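Local coordinates for protein antigen, P35 (Borreliella spielmanii A14S, PDB 6HPN) that is of unknown molecular function but belongs to the PFam54 outer surface proteins, thought to be key players in Lyme disease, and is represented by its helical C-terminal part, at residues A[47-52]-A[91-96]; A[78-83]-A[123-128]; A[100-105]-A[185-190]. One frame throughout, in Å; residues are numbered along the deposited sequence.

Contact 1: A[47-52]-A[91-96]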
ATOM      1  N   ASP A  47      11.547  16.974   3.883  1.00 30.20           N
ATOM      2  CA  ASP A  47      10.146  17.371   4.215  1.00 29.21           C
ATOM      3  C   ASP A  47       9.175  16.228   3.899  1.00 27.70           C
ATOM      4  O   ASP A  47       7.944  16.417   4.102  1.00 25.45           O
ATOM      5  CB  ASP A  47       9.720  18.622   3.445  1.00 29.95           C
ATOM      6  CG  ASP A  47       9.562  18.476   1.934  1.00 35.14           C
ATOM      7  OD1 ASP A  47       9.707  17.350   1.345  1.00 35.49           O
ATOM      8  OD2 ASP A  47       9.291  19.501   1.338  1.00 40.82           O
ATOM      9  N   GLN A  48       9.706  15.106   3.392  1.00 26.13           N
ATOM     10  CA  GLN A  48       8.958  13.829   3.214  1.00 24.44           C
ATOM     11  C   GLN A  48       7.766  14.143   2.307  1.00 24.73           C
ATOM     12  O   GLN A  48       6.627  13.892   2.723  1.00 24.90           O
ATOM     13  CB  GLN A  48       8.587  13.239   4.582  1.00 21.66           C
ATOM     14  CG  GLN A  48       9.793  13.136   5.491  1.00 20.63           C
ATOM     15  CD  GLN A  48       9.519  12.617   6.873  1.00 20.39           C
ATOM     16  OE1 GLN A  48       8.433  12.738   7.433  1.00 21.02           O
ATOM     17  NE2 GLN A  48      10.552  12.051   7.455  1.00 19.48           N
ATOM     18  N   PHE A  49       8.069  14.720   1.136  1.00 26.20           N
ATOM     19  CA  PHE A  49       7.136  15.126   0.055  1.00 27.10           C
ATOM     20  C   PHE A  49       6.073  16.070   0.608  1.00 27.35           C
ATOM     21  O   PHE A  49       4.918  15.984   0.195  1.00 28.75           O
ATOM     22  CB  PHE A  49       6.546  13.895  -0.627  1.00 28.12           C
ATOM     23  CG  PHE A  49       7.575  13.129  -1.422  1.00 29.96           C
ATOM     24  CD1 PHE A  49       8.146  13.682  -2.567  1.00 30.49           C
ATOM     25  CD2 PHE A  49       7.994  11.865  -1.025  1.00 28.59           C
ATOM     26  CE1 PHE A  49       9.092  12.981  -3.305  1.00 29.37           C
ATOM     27  CE2 PHE A  49       8.951  11.173  -1.759  1.00 28.34           C
ATOM     28  CZ  PHE A  49       9.491  11.725  -2.901  1.00 28.41           C
ATOM     29  N   GLY A  50       6.486  16.970   1.500  1.00 28.69           N
ATOM     30  CA  GLY A  50       5.599  17.965   2.129  1.00 27.95           C
ATOM     31  C   GLY A  50       4.577  17.336   3.058  1.00 28.20           C
ATOM     32  O   GLY A  50       3.583  18.007   3.305  1.00 32.22           O
ATOM     33  N   MET A  51       4.798  16.121   3.587  1.00 26.77           N
ATOM     34  CA  MET A  51       3.840  15.471   4.531  1.00 25.77           C
ATOM     35  C   MET A  51       4.385  15.459   5.965  1.00 23.13           C
ATOM     36  O   MET A  51       3.614  15.231   6.898  1.00 20.97           O
ATOM     37  CB  MET A  51       3.500  14.058   4.058  1.00 27.73           C
ATOM     38  CG  MET A  51       2.492  14.095   2.938  1.00 30.71           C
ATOM     39  SD  MET A  51       1.957  12.491   2.322  1.00 31.32           S
ATOM     40  CE  MET A  51       3.528  12.002   1.615  1.00 30.91           C
ATOM     41  N   LYS A  52       5.658  15.765   6.137  1.00 23.50           N
ATOM     42  CA  LYS A  52       6.299  15.797   7.466  1.00 25.84           C
ATOM     43  C   LYS A  52       5.546  16.737   8.419  1.00 26.66           C
ATOM     44  O   LYS A  52       5.194  16.281   9.550  1.00 25.25           O
ATOM     45  CB  LYS A  52       7.758  16.230   7.339  1.00 26.33           C
ATOM     46  CG  LYS A  52       8.504  16.243   8.658  1.00 28.85           C
ATOM     47  CD  LYS A  52       9.973  15.929   8.511  1.00 33.62           C
ATOM     48  CE  LYS A  52      10.793  16.436   9.680  1.00 37.28           C
ATOM     49  NZ  LYS A  52      12.114  16.928   9.217  1.00 38.59           N
ATOM     50  N   VAL A  91       2.110  13.156  -7.741  1.00 21.03           N
ATOM     51  CA  VAL A  91       0.876  12.669  -7.068  1.00 21.20           C
ATOM     52  C   VAL A  91       1.051  12.710  -5.549  1.00 22.14           C
ATOM     53  O   VAL A  91       0.074  13.009  -4.846  1.00 23.84           O
ATOM     54  CB  VAL A  91       0.532  11.245  -7.525  1.00 20.20           C
ATOM     55  CG1 VAL A  91      -0.569  10.653  -6.655  1.00 19.09           C
ATOM     56  CG2 VAL A  91       0.163  11.194  -9.003  1.00 19.36           C
ATOM     57  N   ILE A  92       2.231  12.365  -5.059  1.00 22.50           N
ATOM     58  CA  ILE A  92       2.502  12.293  -3.599  1.00 23.71           C
ATOM     59  C   ILE A  92       2.530  13.730  -3.040  1.00 23.86           C
ATOM     60  O   ILE A  92       1.896  13.957  -1.996  1.00 22.98           O
ATOM     61  CB  ILE A  92       3.791  11.482  -3.342  1.00 23.77           C
ATOM     62  CG1 ILE A  92       3.670  10.064  -3.916  1.00 25.33           C
ATOM     63  CG2 ILE A  92       4.159  11.472  -1.864  1.00 22.61           C
ATOM     64  CD1 ILE A  92       5.002   9.329  -4.085  1.00 25.67           C
ATOM     65  N   LEU A  93       3.209  14.675  -3.704  1.00 23.85           N
ATOM     66  CA  LEU A  93       3.176  16.115  -3.307  1.00 25.07           C
ATOM     67  C   LEU A  93       1.731  16.596  -3.270  1.00 24.18           C
ATOM     68  O   LEU A  93       1.303  17.122  -2.237  1.00 24.03           O
ATOM     69  CB  LEU A  93       3.988  16.956  -4.285  1.00 25.81           C
ATOM     70  CG  LEU A  93       5.486  16.665  -4.229  1.00 28.02           C
ATOM     71  CD1 LEU A  93       6.154  17.019  -5.556  1.00 27.02           C
ATOM     72  CD2 LEU A  93       6.127  17.371  -3.032  1.00 27.49           C
ATOM     73  N   ASN A  94       0.999  16.342  -4.346  1.00 25.47           N
ATOM     74  CA  ASN A  94      -0.385  16.852  -4.515  1.00 26.05           C
ATOM     75  C   ASN A  94      -1.254  16.281  -3.389  1.00 25.53           C
ATOM     76  O   ASN A  94      -1.935  17.069  -2.727  1.00 26.57           O
ATOM     77  CB  ASN A  94      -0.877  16.619  -5.942  1.00 26.26           C
ATOM     78  CG  ASN A  94      -0.183  17.569  -6.899  1.00 26.68           C
ATOM     79  OD1 ASN A  94       0.148  18.682  -6.502  1.00 24.47           O
ATOM     80  ND2 ASN A  94       0.064  17.145  -8.133  1.00 25.43           N
ATOM     81  N   LEU A  95      -1.200  14.976  -3.144  1.00 23.55           N
ATOM     82  CA  LEU A  95      -2.029  14.336  -2.097  1.00 22.03           C
ATOM     83  C   LEU A  95      -1.524  14.810  -0.740  1.00 21.61           C
ATOM     84  O   LEU A  95      -2.335  15.105   0.108  1.00 21.14           O
ATOM     85  CB  LEU A  95      -1.925  12.818  -2.236  1.00 22.30           C
ATOM     86  CG  LEU A  95      -2.758  12.013  -1.251  1.00 22.34           C
ATOM     87  CD1 LEU A  95      -4.243  12.143  -1.560  1.00 22.63           C
ATOM     88  CD2 LEU A  95      -2.327  10.547  -1.255  1.00 22.75           C
ATOM     89  N   GLY A  96      -0.210  14.920  -0.577  1.00 23.71           N
ATOM     90  CA  GLY A  96       0.406  15.526   0.615  1.00 24.86           C
ATOM     91  C   GLY A  96      -0.251  16.858   0.943  1.00 26.78           C
ATOM     92  O   GLY A  96      -0.716  17.025   2.070  1.00 31.38           O
TER

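Contact 2: A[78-83]-A[123-128]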
ATOM      1  N   ARG A  78       7.710   4.494   5.211  1.00 21.26           N
ATOM      2  CA  ARG A  78       7.331   5.655   4.354  1.00 21.37           C
ATOM      3  C   ARG A  78       7.618   5.297   2.890  1.00 18.85           C
ATOM      4  O   ARG A  78       6.840   5.677   2.005  1.00 18.25           O
ATOM      5  CB  ARG A  78       8.066   6.928   4.806  1.00 21.08           C
ATOM      6  CG  ARG A  78       7.550   7.528   6.114  1.00 21.02           C
ATOM      7  CD  ARG A  78       8.085   8.934   6.370  1.00 20.82           C
ATOM      8  NE  ARG A  78       9.542   8.970   6.256  1.00 21.79           N
ATOM      9  CZ  ARG A  78      10.414   8.814   7.264  1.00 20.30           C
ATOM     10  NH1 ARG A  78      10.003   8.656   8.515  1.00 19.60           N
ATOM     11  NH2 ARG A  78      11.709   8.838   7.004  1.00 19.27           N
ATOM     12  N   ARG A  79       8.707   4.585   2.649  1.00 16.87           N
ATOM     13  CA  ARG A  79       9.055   4.131   1.288  1.00 17.03           C
ATOM     14  C   ARG A  79       7.887   3.259   0.764  1.00 16.56           C
ATOM     15  O   ARG A  79       7.408   3.494  -0.365  1.00 15.47           O
ATOM     16  CB  ARG A  79      10.427   3.442   1.330  1.00 16.32           C
ATOM     17  CG  ARG A  79      11.061   3.204  -0.035  1.00 16.17           C
ATOM     18  CD  ARG A  79      10.410   2.045  -0.772  1.00 16.73           C
ATOM     19  NE  ARG A  79      10.478   0.799  -0.026  1.00 16.40           N
ATOM     20  CZ  ARG A  79       9.703  -0.247  -0.253  1.00 17.59           C
ATOM     21  NH1 ARG A  79       8.772  -0.192  -1.204  1.00 18.78           N
ATOM     22  NH2 ARG A  79       9.846  -1.343   0.482  1.00 16.71           N
ATOM     23  N   ILE A  80       7.410   2.316   1.574  1.00 16.24           N
ATOM     24  CA  ILE A  80       6.297   1.409   1.192  1.00 15.97           C
ATOM     25  C   ILE A  80       5.107   2.285   0.795  1.00 15.63           C
ATOM     26  O   ILE A  80       4.562   2.044  -0.299  1.00 16.40           O
ATOM     27  CB  ILE A  80       6.012   0.364   2.287  1.00 15.67           C
ATOM     28  CG1 ILE A  80       7.166  -0.646   2.361  1.00 16.13           C
ATOM     29  CG2 ILE A  80       4.677  -0.324   2.048  1.00 15.65           C
ATOM     30  CD1 ILE A  80       7.256  -1.437   3.658  1.00 16.12           C
ATOM     31  N   LEU A  81       4.775   3.320   1.561  1.00 15.12           N
ATOM     32  CA  LEU A  81       3.597   4.182   1.242  1.00 16.07           C
ATOM     33  C   LEU A  81       3.788   4.863  -0.132  1.00 16.62           C
ATOM     34  O   LEU A  81       2.814   4.881  -0.959  1.00 15.36           O
ATOM     35  CB  LEU A  81       3.388   5.204   2.361  1.00 16.74           C
ATOM     36  CG  LEU A  81       2.383   6.323   2.071  1.00 17.62           C
ATOM     37  CD1 LEU A  81       0.964   5.771   1.927  1.00 18.17           C
ATOM     38  CD2 LEU A  81       2.414   7.364   3.185  1.00 17.83           C
ATOM     39  N   TYR A  82       5.006   5.345  -0.414  1.00 17.08           N
ATOM     40  CA  TYR A  82       5.369   5.990  -1.710  1.00 17.41           C
ATOM     41  C   TYR A  82       5.256   5.003  -2.880  1.00 16.92           C
ATOM     42  O   TYR A  82       4.774   5.389  -3.963  1.00 16.36           O
ATOM     43  CB  TYR A  82       6.787   6.564  -1.659  1.00 18.21           C
ATOM     44  CG  TYR A  82       7.058   7.549  -0.546  1.00 18.26           C
ATOM     45  CD1 TYR A  82       6.063   8.351  -0.011  1.00 17.42           C
ATOM     46  CD2 TYR A  82       8.333   7.668  -0.028  1.00 17.90           C
ATOM     47  CE1 TYR A  82       6.333   9.232   1.015  1.00 17.49           C
ATOM     48  CE2 TYR A  82       8.616   8.541   0.999  1.00 17.38           C
ATOM     49  CZ  TYR A  82       7.617   9.331   1.525  1.00 17.99           C
ATOM     50  OH  TYR A  82       7.937  10.203   2.541  1.00 19.28           O
ATOM     51  N   THR A  83       5.711   3.765  -2.683  1.00 16.86           N
ATOM     52  CA  THR A  83       5.617   2.690  -3.705  1.00 17.13           C
ATOM     53  C   THR A  83       4.133   2.358  -3.932  1.00 17.01           C
ATOM     54  O   THR A  83       3.772   2.061  -5.078  1.00 16.96           O
ATOM     55  CB  THR A  83       6.450   1.461  -3.313  1.00 17.19           C
ATOM     56  OG1 THR A  83       7.769   1.890  -2.938  1.00 15.72           O
ATOM     57  CG2 THR A  83       6.474   0.438  -4.432  1.00 16.70           C
ATOM     58  N   ILE A 123      -1.821  -2.337   1.607  1.00 15.90           N
ATOM     59  CA  ILE A 123      -1.943  -3.027   0.295  1.00 15.52           C
ATOM     60  C   ILE A 123      -0.537  -3.347  -0.191  1.00 14.69           C
ATOM     61  O   ILE A 123      -0.295  -4.479  -0.593  1.00 15.07           O
ATOM     62  CB  ILE A 123      -2.702  -2.169  -0.722  1.00 15.93           C
ATOM     63  CG1 ILE A 123      -4.182  -2.026  -0.348  1.00 16.37           C
ATOM     64  CG2 ILE A 123      -2.531  -2.725  -2.121  1.00 15.69           C
ATOM     65  CD1 ILE A 123      -4.888  -0.950  -1.136  1.00 16.38           C
ATOM     66  N   GLN A 124       0.349  -2.364  -0.160  1.00 14.06           N
ATOM     67  CA  GLN A 124       1.715  -2.486  -0.712  1.00 13.85           C
ATOM     68  C   GLN A 124       2.546  -3.433   0.153  1.00 13.17           C
ATOM     69  O   GLN A 124       3.270  -4.249  -0.401  1.00 13.01           O
ATOM     70  CB  GLN A 124       2.360  -1.106  -0.756  1.00 14.36           C
ATOM     71  CG  GLN A 124       3.699  -1.102  -1.474  1.00 15.13           C
ATOM     72  CD  GLN A 124       3.620  -1.514  -2.929  1.00 15.49           C
ATOM     73  OE1 GLN A 124       2.795  -1.043  -3.705  1.00 15.17           O
ATOM     74  NE2 GLN A 124       4.521  -2.391  -3.319  1.00 16.16           N
ATOM     75  N   LEU A 125       2.457  -3.284   1.472  1.00 12.97           N
ATOM     76  CA  LEU A 125       3.101  -4.207   2.430  1.00 12.81           C
ATOM     77  C   LEU A 125       2.705  -5.633   2.080  1.00 12.67           C
ATOM     78  O   LEU A 125       3.588  -6.467   2.016  1.00 13.67           O
ATOM     79  CB  LEU A 125       2.683  -3.888   3.860  1.00 12.46           C
ATOM     80  CG  LEU A 125       3.352  -4.773   4.912  1.00 12.29           C
ATOM     81  CD1 LEU A 125       4.862  -4.624   4.880  1.00 12.21           C
ATOM     82  CD2 LEU A 125       2.821  -4.452   6.301  1.00 12.28           C
ATOM     83  N   ALA A 126       1.429  -5.876   1.828  1.00 12.00           N
ATOM     84  CA  ALA A 126       0.901  -7.223   1.559  1.00 12.63           C
ATOM     85  C   ALA A 126       1.531  -7.789   0.282  1.00 13.97           C
ATOM     86  O   ALA A 126       1.970  -8.967   0.317  1.00 16.17           O
ATOM     87  CB  ALA A 126      -0.595  -7.198   1.488  1.00 12.35           C
ATOM     88  N   MET A 127       1.576  -7.013  -0.796  1.00 14.68           N
ATOM     89  CA  MET A 127       2.268  -7.401  -2.056  1.00 15.79           C
ATOM     90  C   MET A 127       3.712  -7.819  -1.749  1.00 15.84           C
ATOM     91  O   MET A 127       4.193  -8.808  -2.321  1.00 15.43           O
ATOM     92  CB  MET A 127       2.327  -6.242  -3.052  1.00 15.58           C
ATOM     93  CG  MET A 127       0.998  -5.842  -3.603  1.00 15.77           C
ATOM     94  SD  MET A 127       1.167  -4.414  -4.697  1.00 18.04           S
ATOM     95  CE  MET A 127      -0.500  -4.390  -5.330  1.00 19.76           C
ATOM     96  N   GLU A 128       4.407  -7.065  -0.916  1.00 16.45           N
ATOM     97  CA  GLU A 128       5.866  -7.279  -0.749  1.00 18.01           C
ATOM     98  C   GLU A 128       6.079  -8.509   0.145  1.00 17.72           C
ATOM     99  O   GLU A 128       6.958  -9.302  -0.158  1.00 17.81           O
ATOM    100  CB  GLU A 128       6.513  -5.983  -0.260  1.00 18.64           C
ATOM    101  CG  GLU A 128       6.478  -4.895  -1.315  1.00 19.66           C
ATOM    102  CD  GLU A 128       7.210  -3.616  -0.957  1.00 21.98           C
ATOM    103  OE1 GLU A 128       7.997  -3.655   0.013  1.00 23.30           O
ATOM    104  OE2 GLU A 128       7.006  -2.585  -1.662  1.00 26.32           O
TER

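Contact 3: A[100-105]-A[185-190]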
ATOM      1  N   SER A 100      -2.779  17.189   4.136  1.00 22.86           N
ATOM      2  CA  SER A 100      -2.172  18.126   5.110  1.00 24.54           C
ATOM      3  C   SER A 100      -3.205  19.165   5.563  1.00 26.45           C
ATOM      4  O   SER A 100      -3.192  19.522   6.749  1.00 27.01           O
ATOM      5  CB  SER A 100      -0.954  18.784   4.536  1.00 23.24           C
ATOM      6  OG  SER A 100       0.074  17.836   4.354  1.00 23.64           O
ATOM      7  N   LYS A 101      -4.052  19.658   4.655  1.00 29.67           N
ATOM      8  CA  LYS A 101      -5.136  20.612   5.008  1.00 32.02           C
ATOM      9  C   LYS A 101      -6.064  19.972   6.037  1.00 31.21           C
ATOM     10  O   LYS A 101      -6.433  20.662   6.986  1.00 30.36           O
ATOM     11  CB  LYS A 101      -5.920  21.043   3.772  1.00 36.07           C
ATOM     12  CG  LYS A 101      -5.189  22.084   2.942  1.00 41.41           C
ATOM     13  CD  LYS A 101      -6.025  23.319   2.737  1.00 47.01           C
ATOM     14  CE  LYS A 101      -5.444  24.252   1.700  1.00 50.30           C
ATOM     15  NZ  LYS A 101      -6.499  24.608   0.725  1.00 50.09           N
ATOM     16  N   LEU A 102      -6.361  18.685   5.875  1.00 31.63           N
ATOM     17  CA  LEU A 102      -7.285  17.932   6.758  1.00 35.60           C
ATOM     18  C   LEU A 102      -6.667  17.658   8.135  1.00 40.39           C
ATOM     19  O   LEU A 102      -7.365  17.853   9.141  1.00 44.30           O
ATOM     20  CB  LEU A 102      -7.621  16.607   6.083  1.00 33.48           C
ATOM     21  CG  LEU A 102      -8.765  16.658   5.095  1.00 32.76           C
ATOM     22  CD1 LEU A 102      -8.853  15.334   4.369  1.00 34.69           C
ATOM     23  CD2 LEU A 102     -10.063  16.966   5.806  1.00 34.07           C
ATOM     24  N   SER A 103      -5.437  17.147   8.172  1.00 45.00           N
ATOM     25  CA  SER A 103      -4.785  16.605   9.390  1.00 48.90           C
ATOM     26  C   SER A 103      -4.256  17.745  10.256  1.00 50.62           C
ATOM     27  O   SER A 103      -3.521  17.463  11.226  1.00 55.41           O
ATOM     28  CB  SER A 103      -3.682  15.664   9.019  1.00 50.89           C
ATOM     29  OG  SER A 103      -2.852  16.256   8.043  1.00 55.27           O
ATOM     30  N   GLN A 104      -4.540  18.983   9.860  1.00 52.63           N
ATOM     31  CA  GLN A 104      -4.241  20.182  10.671  1.00 53.43           C
ATOM     32  C   GLN A 104      -5.235  20.190  11.820  1.00 56.00           C
ATOM     33  O   GLN A 104      -4.847  20.552  12.947  1.00 61.74           O
ATOM     34  CB  GLN A 104      -4.372  21.437   9.826  1.00 49.66           C
ATOM     35  CG  GLN A 104      -3.084  21.801   9.124  1.00 46.34           C
ATOM     36  CD  GLN A 104      -3.311  23.111   8.429  1.00 47.47           C
ATOM     37  OE1 GLN A 104      -4.425  23.415   8.027  1.00 51.04           O
ATOM     38  NE2 GLN A 104      -2.272  23.917   8.328  1.00 49.26           N
ATOM     39  N   HIS A 105      -6.455  19.761  11.509  1.00 57.07           N
ATOM     40  CA  HIS A 105      -7.552  19.520  12.477  1.00 62.50           C
ATOM     41  C   HIS A 105      -7.383  18.086  13.006  1.00 65.29           C
ATOM     42  O   HIS A 105      -7.477  17.126  12.191  1.00 60.23           O
ATOM     43  CB  HIS A 105      -8.909  19.840  11.822  1.00 59.01           C
ATOM     44  CG  HIS A 105      -8.837  20.997  10.883  1.00 58.29           C
ATOM     45  ND1 HIS A 105      -9.805  21.242   9.929  1.00 58.35           N
ATOM     46  CD2 HIS A 105      -7.895  21.953  10.719  1.00 58.93           C
ATOM     47  CE1 HIS A 105      -9.466  22.309   9.233  1.00 57.80           C
ATOM     48  NE2 HIS A 105      -8.302  22.758   9.690  1.00 59.22           N
ATOM     49  N   THR A 185     -11.722  25.385   0.150  1.00 31.58           N
ATOM     50  CA  THR A 185     -12.076  26.376   1.209  1.00 32.77           C
ATOM     51  C   THR A 185     -12.987  25.723   2.261  1.00 33.15           C
ATOM     52  O   THR A 185     -12.828  26.030   3.443  1.00 35.40           O
ATOM     53  CB  THR A 185     -12.678  27.655   0.597  1.00 33.30           C
ATOM     54  OG1 THR A 185     -14.005  27.429   0.122  1.00 31.71           O
ATOM     55  CG2 THR A 185     -11.905  28.184  -0.588  1.00 32.22           C
ATOM     56  N   ASN A 186     -13.952  24.901   1.861  1.00 32.31           N
ATOM     57  CA  ASN A 186     -14.863  24.261   2.831  1.00 32.60           C
ATOM     58  C   ASN A 186     -14.168  23.000   3.329  1.00 35.33           C
ATOM     59  O   ASN A 186     -14.280  21.926   2.685  1.00 34.23           O
ATOM     60  CB  ASN A 186     -16.240  23.973   2.246  1.00 34.93           C
ATOM     61  CG  ASN A 186     -17.245  23.529   3.294  1.00 35.96           C
ATOM     62  OD1 ASN A 186     -16.901  23.247   4.438  1.00 37.49           O
ATOM     63  ND2 ASN A 186     -18.496  23.413   2.902  1.00 37.03           N
ATOM     64  N   ILE A 187     -13.482  23.126   4.454  1.00 36.04           N
ATOM     65  CA  ILE A 187     -12.626  22.030   4.966  1.00 38.60           C
ATOM     66  C   ILE A 187     -13.508  20.819   5.293  1.00 37.94           C
ATOM     67  O   ILE A 187     -13.081  19.682   5.064  1.00 38.05           O
ATOM     68  CB  ILE A 187     -11.759  22.529   6.136  1.00 38.95           C
ATOM     69  CG1 ILE A 187     -10.339  21.970   6.009  1.00 39.46           C
ATOM     70  CG2 ILE A 187     -12.423  22.259   7.489  1.00 40.24           C
ATOM     71  CD1 ILE A 187     -10.278  20.496   5.663  1.00 42.48           C
ATOM     72  N   SER A 188     -14.735  21.058   5.727  1.00 37.79           N
ATOM     73  CA  SER A 188     -15.682  19.991   6.117  1.00 38.45           C
ATOM     74  C   SER A 188     -16.237  19.297   4.864  1.00 39.23           C
ATOM     75  O   SER A 188     -16.714  18.145   4.962  1.00 44.29           O
ATOM     76  CB  SER A 188     -16.735  20.567   7.030  1.00 36.64           C
ATOM     77  OG  SER A 188     -18.019  20.400   6.483  1.00 36.41           O
ATOM     78  N   LYS A 189     -16.142  19.935   3.702  1.00 41.29           N
ATOM     79  CA  LYS A 189     -16.585  19.329   2.420  1.00 40.07           C
ATOM     80  C   LYS A 189     -15.472  18.417   1.883  1.00 34.86           C
ATOM     81  O   LYS A 189     -15.778  17.387   1.259  1.00 34.98           O
ATOM     82  CB  LYS A 189     -16.937  20.449   1.445  1.00 45.86           C
ATOM     83  CG  LYS A 189     -18.311  20.339   0.798  1.00 51.35           C
ATOM     84  CD  LYS A 189     -18.287  19.701  -0.592  1.00 55.85           C
ATOM     85  CE  LYS A 189     -19.033  20.521  -1.632  1.00 54.36           C
ATOM     86  NZ  LYS A 189     -18.621  20.159  -3.008  1.00 51.38           N
ATOM     87  N   LEU A 190     -14.220  18.798   2.117  1.00 31.09           N
ATOM     88  CA  LEU A 190     -13.032  18.017   1.713  1.00 28.97           C
ATOM     89  C   LEU A 190     -13.044  16.732   2.526  1.00 29.57           C
ATOM     90  O   LEU A 190     -12.778  15.667   1.973  1.00 28.86           O
ATOM     91  CB  LEU A 190     -11.757  18.826   1.983  1.00 26.38           C
ATOM     92  CG  LEU A 190     -10.439  18.170   1.548  1.00 24.49           C
ATOM     93  CD1 LEU A 190     -10.436  17.806   0.065  1.00 22.30           C
ATOM     94  CD2 LEU A 190      -9.251  19.068   1.873  1.00 23.01           C
TER

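Contact 1: A[47-52]-A[91-96]
Asp-47 O is gripped by two backbone amides, Lys-52 N at 3.1 Å and, weakly, Met-51 N, and this pins a loop whose Phe-49 and Met-51 pack on Ile-92, Leu-93 and Gly-96. The motif is a type I' beta turn, Gln-48 to Met-51, laid against one side of helix 89-102 in this all-helical protein. Its evidence is the positive phi of both Phe-49 and Gly-50 together with the closing bond from Met-51 N to Gln-48 O, 3.0 Å. A weak bond from Gly-50 N to Asp-47 OD1 (3.2 Å) adds a side-chain tie to the turn. No hydrogen bond joins loop to helix, so the contact rests on apolar packing. Its hub is the CG2 branch of Ile-92, which receives Phe-49 CB at 3.6 Å and Met-51 CE at the same distance. The Met-51 chain bends at its last torsion (chi3 -67°), and this carries the methyl to Ile-92, the two side chains crossing at about a right angle. Farther back along the same thioether chain, Met-51 CG lies 3.4 Å from Gly-96 CA, where the helix presents bare backbone. Leu-93, an exposed residue, also borders Phe-49. Outside the two segments, the Phe-49 ring makes an edge-to-face contact with Tyr-82 of helix 75-84, and Tyr-82 also touches Met-51 and Ile-92. Leu-93 CD2 stands near the plane of the Phe-49 ring, at its edge, 4.2 Å from CD1.

Contact 2: A[78-83]-A[123-128]
Arg-79 and Glu-128 meet end-on in a two-pronged salt bridge: NH1 binds OE2 and NH2 binds OE1, each at 3.0 Å. The pair fastens two helices packed almost perpendicularly, helix 75-84 and helix 106-135, whose short segments run at 98° with axes 9.0 Å apart. Geometrically the bridge is close to ideal. The guanidinium and carboxylate planes differ by 8°, both hydrogen bonds are nearly straight, and both oxygens use their syn lone pairs. Beside it, Ile-80 supplies the main apolar contact: its CG2 branch sits 3.7 Å from Gln-124 CB, while its CD1 lies 4.2 Å from Leu-125 CD1. The Ile-80 CG1 also lies over one face of the Arg-79 guanidinium, offset toward the rim of that group. A second shell fixes how the charged ends are turned. Arg-79 bends at chi2 and chi3, folding its guanidinium back so that NH1 also donates to Thr-83 OG1, 2.9 Å away and in the guanidinium plane; that hydroxyl is further hydrogen-bonded to Asp-39. On the other helix, Gln-124 bends at chi2 and brings NE2 to within 3.0 Å of Glu-128 OE2. OE2 is thus held by two donors, which probably favours the charged carboxylate in this buried setting. Helix 16-40 touches the bridge, its Ser-36 meeting both Arg-79 and Glu-128. Lys-163 of helix 146-179 bonds to both Thr-83 O and Gln-124 OE1, tying a fourth helix to the crossing. Gln-124 NE2 meets Glu-128 OE2 on its anti side, 17° out of the carboxylate plane.

Contact 3: A[100-105]-A[185-190]
Ile-187 is the side chain on which the contact turns, and its branches are shared between two partners. Its chi1, at -138°, lies away from a staggered value and with chi2 sends CD1 to Leu-102, reaching CD2 at 3.5 Å, while CG1 and CG2 face the imidazole of His-105, both 3.4 Å from CE1. The His-105 and Ile-187 side chains approach from opposite directions, and the ring is turned so that CG2 lies at its edge, in plane, whereas CG1 stands obliquely to it. Chi1 of -36° swings the ring out on the side of the backbone N, and chi2 sets its rotation, which puts CE1 at Ile-187. One face of the imidazole has Lys-101 O beyond it, offset toward the rim. These contacts join two helix ends in the all-helical fold: the C-terminal end of helix 89-102, with the turn that follows it, packs against the first turn of helix 187-197. Asn-186 is the N-cap of the latter, its OD1 taking a weak capping bond from Ser-188 N at 3.3 Å. One helical turn along, Leu-190 has CG anti to its own N (chi1 -177°), and chi2 then places CD2 4.1 Å from Leu-102 CG. Leu-102 therefore meets both residues, and it is covered further by Tyr-108 and Val-112 of helix 106-135. Lys-101, partly exposed, flanks the pair, its NZ hydrogen-bonded to Tyr-177 OH, while its CB comes to 4.3 Å from Leu-190 CD2.

Helix 89-102 ties contacts 1 and 3 together: 91-96 receives the loop 47-52, and the C-terminal end of the same helix receives 185-190. Their centres are 15 Å apart, and Gly-50 O lies 3.7 Å from Ser-100 OG between them. Contacts 1 and 2, with centres 16 Å apart, touch directly: Phe-49 CD2 lies 3.6 Å from Tyr-82 CZ, and Ile-92 CD1 is 3.9 Å from Tyr-82 O. Contact 2 lies near the middle of the chain, about 4 Å from its centre, whereas contact 3 is peripheral at about 23 Å. Contacts 2 and 3 do not meet, their nearest atoms being about 11 Å apart.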